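Local coordinates for protein probable starch synthase 4, chloroplastic/amyloplastic (Arabidopsis thaliana, PDB 6GNE) that belongs to the starch synthases, plant plastid enzymes of the two-domain GT-B glycosyltransferase fold, and is modelled here with ADP and glycans, at residues E306-L311 / K464-W469. Sequence-based numbering, arbitrary orientation.
Sequences ESRRPL and KDEEKW
Arg308 stacks its guanidinium against the side chain of Glu466 in a peripheral contact, with a long salt bridge, on the C-terminal Rossmann-like domain of this GT-B fold. The loop 306-311 leads into strand 311-317, a central strand of the parallel six-stranded sheet, while Glu466 opens helix 466-477, for which Asp465 occupies the N-cap position. The two backbones stay well apart, 8.6 Å between the CA atoms of Arg308 and Glu466, and the gap is bridged by both side chains, each of which sets out toward the other segment; the long arginine carries its charge across. Its chain bends at chi2 and again at chi3, which turns one face of the guanidinium to the Glu466 side chain. The guanidinium and carboxylate planes lie 12° apart. CG of Glu466 sits over the centre of the guanidinium, 3.8 Å from CZ of Arg308, and the carboxylate carbon CD is 3.7 Å from NE of Arg308. No hydrogen bond forms: OE1 of Glu466 lies 3.9 Å from NE of Arg308, well out of the guanidinium plane, and no N-H points at it. The long salt bridge is therefore an attraction of charges, probably softened by solvent because Glu466 is exposed. Glutamate suits the place because its methylenes pack on the flat cation while its carboxylate supplies the opposite charge. Tyr462, on the preceding helix 448-464, makes a cation-pi contact with Arg308 and an edge-to-face contact with the buried Trp469, so that one tyrosine touches both, and it also packs on Pro310. Within the loop, Glu306 and Arg309 form a separate salt bridge that includes a nearly straight hydrogen bond, 2.7 Å from NE of Arg309 to OE2 of Glu306. Trp469 meets Arg308 at the guanidinium edge, its ring plane turned 74° from that group, with CD1 of Trp469 4.0 Å from NH1 of Arg308.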
ATOM      1  N   GLU A 306      12.338  32.259 -11.566  1.00 69.35           N
ATOM      2  CA  GLU A 306      11.282  32.217 -12.595  1.00 71.23           C
ATOM      3  C   GLU A 306       9.932  31.765 -12.009  1.00 71.46           C
ATOM      4  O   GLU A 306       9.843  30.842 -11.181  1.00 66.30           O
ATOM      5  CB  GLU A 306      11.661  31.327 -13.787  1.00 70.99           C
ATOM      6  CG  GLU A 306      13.010  31.639 -14.432  1.00 73.99           C
ATOM      7  CD  GLU A 306      13.752  30.366 -14.846  1.00 75.72           C
ATOM      8  OE1 GLU A 306      14.991  30.287 -14.697  1.00 77.08           O
ATOM      9  OE2 GLU A 306      13.072  29.387 -15.249  1.00 75.97           O
ATOM     10  N   SER A 307       8.886  32.477 -12.443  1.00 74.47           N
ATOM     11  CA  SER A 307       7.484  32.031 -12.363  1.00 75.46           C
ATOM     12  C   SER A 307       7.224  31.126 -13.589  1.00 74.00           C
ATOM     13  O   SER A 307       7.889  31.272 -14.661  1.00 76.33           O
ATOM     14  CB  SER A 307       6.531  33.244 -12.366  1.00 76.68           C
ATOM     15  OG  SER A 307       7.041  34.271 -13.223  1.00 74.68           O
ATOM     16  N   ARG A 308       6.292  30.187 -13.429  1.00 67.88           N
ATOM     17  CA  ARG A 308       5.994  29.204 -14.493  1.00 64.30           C
ATOM     18  C   ARG A 308       7.157  28.289 -14.918  1.00 58.76           C
ATOM     19  O   ARG A 308       7.291  27.940 -16.079  1.00 57.15           O
ATOM     20  CB  ARG A 308       5.387  29.933 -15.714  1.00 65.32           C
ATOM     21  CG  ARG A 308       3.935  30.317 -15.477  1.00 64.91           C
ATOM     22  CD  ARG A 308       2.985  29.174 -15.853  1.00 61.66           C
ATOM     23  NE  ARG A 308       2.157  28.770 -14.725  1.00 57.93           N
ATOM     24  CZ  ARG A 308       1.254  27.813 -14.772  1.00 55.56           C
ATOM     25  NH1 ARG A 308       0.617  27.497 -13.658  1.00 57.39           N
ATOM     26  NH2 ARG A 308       1.024  27.123 -15.873  1.00 54.15           N
ATOM     27  N   ARG A 309       7.927  27.835 -13.943  1.00 54.89           N
ATOM     28  CA  ARG A 309       8.781  26.687 -14.133  1.00 52.36           C
ATOM     29  C   ARG A 309       8.082  25.525 -13.404  1.00 46.41           C
ATOM     30  O   ARG A 309       7.883  25.599 -12.198  1.00 44.23           O
ATOM     31  CB  ARG A 309      10.172  26.978 -13.577  1.00 54.61           C
ATOM     32  CG  ARG A 309      11.202  25.995 -14.036  1.00 56.78           C
ATOM     33  CD  ARG A 309      12.615  26.324 -13.581  1.00 60.42           C
ATOM     34  NE  ARG A 309      13.470  26.798 -14.668  1.00 65.87           N
ATOM     35  CZ  ARG A 309      14.342  26.075 -15.393  1.00 67.59           C
ATOM     36  NH1 ARG A 309      15.048  26.704 -16.327  1.00 71.08           N
ATOM     37  NH2 ARG A 309      14.557  24.764 -15.213  1.00 66.85           N
ATOM     38  N   PRO A 310       7.660  24.478 -14.140  1.00 41.89           N
ATOM     39  CA  PRO A 310       6.940  23.383 -13.496  1.00 40.07           C
ATOM     40  C   PRO A 310       7.861  22.525 -12.592  1.00 38.79           C
ATOM     41  O   PRO A 310       8.975  22.192 -12.989  1.00 37.39           O
ATOM     42  CB  PRO A 310       6.411  22.572 -14.680  1.00 38.45           C
ATOM     43  CG  PRO A 310       7.403  22.802 -15.741  1.00 38.68           C
ATOM     44  CD  PRO A 310       7.871  24.216 -15.567  1.00 40.75           C
ATOM     45  N   LEU A 311       7.382  22.232 -11.386  1.00 38.03           N
ATOM     46  CA  LEU A 311       8.077  21.372 -10.438  1.00 37.40           C
ATOM     47  C   LEU A 311       7.517  19.967 -10.581  1.00 35.61           C
ATOM     48  O   LEU A 311       6.336  19.747 -10.365  1.00 36.46           O
ATOM     49  CB  LEU A 311       7.872  21.876  -9.008  1.00 37.92           C
ATOM     50  CG  LEU A 311       8.523  21.063  -7.893  1.00 38.15           C
ATOM     51  CD1 LEU A 311      10.034  21.177  -7.972  1.00 39.92           C
ATOM     52  CD2 LEU A 311       8.051  21.559  -6.540  1.00 39.16           C
ATOM     53  N   LYS A 464       1.627  26.706 -21.845  1.00 54.69           N
ATOM     54  CA  LYS A 464       0.985  27.487 -22.937  1.00 57.99           C
ATOM     55  C   LYS A 464      -0.287  28.254 -22.480  1.00 57.49           C
ATOM     56  O   LYS A 464      -0.575  29.331 -23.005  1.00 58.78           O
ATOM     57  CB  LYS A 464       0.727  26.628 -24.211  1.00 62.32           C
ATOM     58  CG  LYS A 464      -0.741  26.181 -24.464  1.00 66.49           C
ATOM     59  CD  LYS A 464      -0.930  24.984 -25.432  1.00 68.40           C
ATOM     60  CE  LYS A 464      -0.896  25.330 -26.946  1.00 70.32           C
ATOM     61  NZ  LYS A 464      -2.202  25.775 -27.541  1.00 70.91           N
ATOM     62  N   ASP A 465      -1.034  27.705 -21.515  1.00 54.10           N
ATOM     63  CA  ASP A 465      -2.297  28.277 -21.081  1.00 53.91           C
ATOM     64  C   ASP A 465      -2.521  28.087 -19.564  1.00 51.61           C
ATOM     65  O   ASP A 465      -3.067  27.086 -19.097  1.00 48.04           O
ATOM     66  CB  ASP A 465      -3.428  27.683 -21.925  1.00 55.92           C
ATOM     67  CG  ASP A 465      -4.764  28.467 -21.802  1.00 59.54           C
ATOM     68  OD1 ASP A 465      -4.817  29.529 -21.133  1.00 60.48           O
ATOM     69  OD2 ASP A 465      -5.771  27.999 -22.402  1.00 62.87           O
ATOM     70  N   GLU A 466      -2.090  29.083 -18.805  1.00 52.45           N
ATOM     71  CA  GLU A 466      -2.109  29.008 -17.357  1.00 52.57           C
ATOM     72  C   GLU A 466      -3.496  28.804 -16.740  1.00 52.10           C
ATOM     73  O   GLU A 466      -3.619  28.077 -15.754  1.00 51.51           O
ATOM     74  CB  GLU A 466      -1.470  30.260 -16.786  1.00 55.83           C
ATOM     75  CG  GLU A 466      -1.485  30.339 -15.260  1.00 56.99           C
ATOM     76  CD  GLU A 466      -0.546  31.360 -14.677  1.00 58.71           C
ATOM     77  OE1 GLU A 466       0.177  32.045 -15.442  1.00 58.58           O
ATOM     78  OE2 GLU A 466      -0.534  31.422 -13.426  1.00 59.76           O
ATOM     79  N   GLU A 467      -4.517  29.439 -17.297  1.00 52.94           N
ATOM     80  CA  GLU A 467      -5.880  29.332 -16.772  1.00 53.77           C
ATOM     81  C   GLU A 467      -6.565  28.008 -17.150  1.00 52.83           C
ATOM     82  O   GLU A 467      -7.363  27.499 -16.385  1.00 53.81           O
ATOM     83  CB  GLU A 467      -6.734  30.587 -17.158  1.00 55.77           C
ATOM     84  CG  GLU A 467      -8.269  30.455 -17.235  1.00 56.22           C
ATOM     85  CD  GLU A 467      -8.961  30.157 -15.904  1.00 55.36           C
ATOM     86  OE1 GLU A 467      -8.507  30.683 -14.884  1.00 54.77           O
ATOM     87  OE2 GLU A 467      -9.940  29.385 -15.876  1.00 54.84           O
ATOM     88  N   LYS A 468      -6.246  27.462 -18.317  1.00 53.12           N
ATOM     89  CA  LYS A 468      -6.735  26.131 -18.716  1.00 52.30           C
ATOM     90  C   LYS A 468      -6.146  25.063 -17.786  1.00 47.59           C
ATOM     91  O   LYS A 468      -6.824  24.107 -17.371  1.00 46.59           O
ATOM     92  CB  LYS A 468      -6.344  25.819 -20.168  1.00 56.19           C
ATOM     93  CG  LYS A 468      -7.491  25.409 -21.089  1.00 60.49           C
ATOM     94  CD  LYS A 468      -6.982  24.652 -22.342  1.00 62.57           C
ATOM     95  CE  LYS A 468      -8.048  23.783 -23.028  1.00 64.08           C
ATOM     96  NZ  LYS A 468      -7.521  22.415 -23.353  1.00 61.56           N
ATOM     97  N   TRP A 469      -4.868  25.244 -17.479  1.00 43.97           N
ATOM     98  CA  TRP A 469      -4.170  24.424 -16.520  1.00 40.36           C
ATOM     99  C   TRP A 469      -4.778  24.497 -15.130  1.00 40.47           C
ATOM    100  O   TRP A 469      -4.894  23.473 -14.443  1.00 39.36           O
ATOM    101  CB  TRP A 469      -2.698  24.820 -16.452  1.00 38.10           C
ATOM    102  CG  TRP A 469      -1.952  23.980 -15.489  1.00 35.51           C
ATOM    103  CD1 TRP A 469      -1.650  24.274 -14.185  1.00 34.30           C
ATOM    104  CD2 TRP A 469      -1.442  22.684 -15.747  1.00 33.49           C
ATOM    105  NE1 TRP A 469      -0.995  23.221 -13.614  1.00 33.24           N
ATOM    106  CE2 TRP A 469      -0.846  22.228 -14.554  1.00 32.59           C
ATOM    107  CE3 TRP A 469      -1.423  21.862 -16.878  1.00 33.33           C
ATOM    108  CZ2 TRP A 469      -0.201  20.984 -14.465  1.00 31.05           C
ATOM    109  CZ3 TRP A 469      -0.807  20.623 -16.786  1.00 32.83           C
ATOM    110  CH2 TRP A 469      -0.175  20.201 -15.577  1.00 30.51           C
TER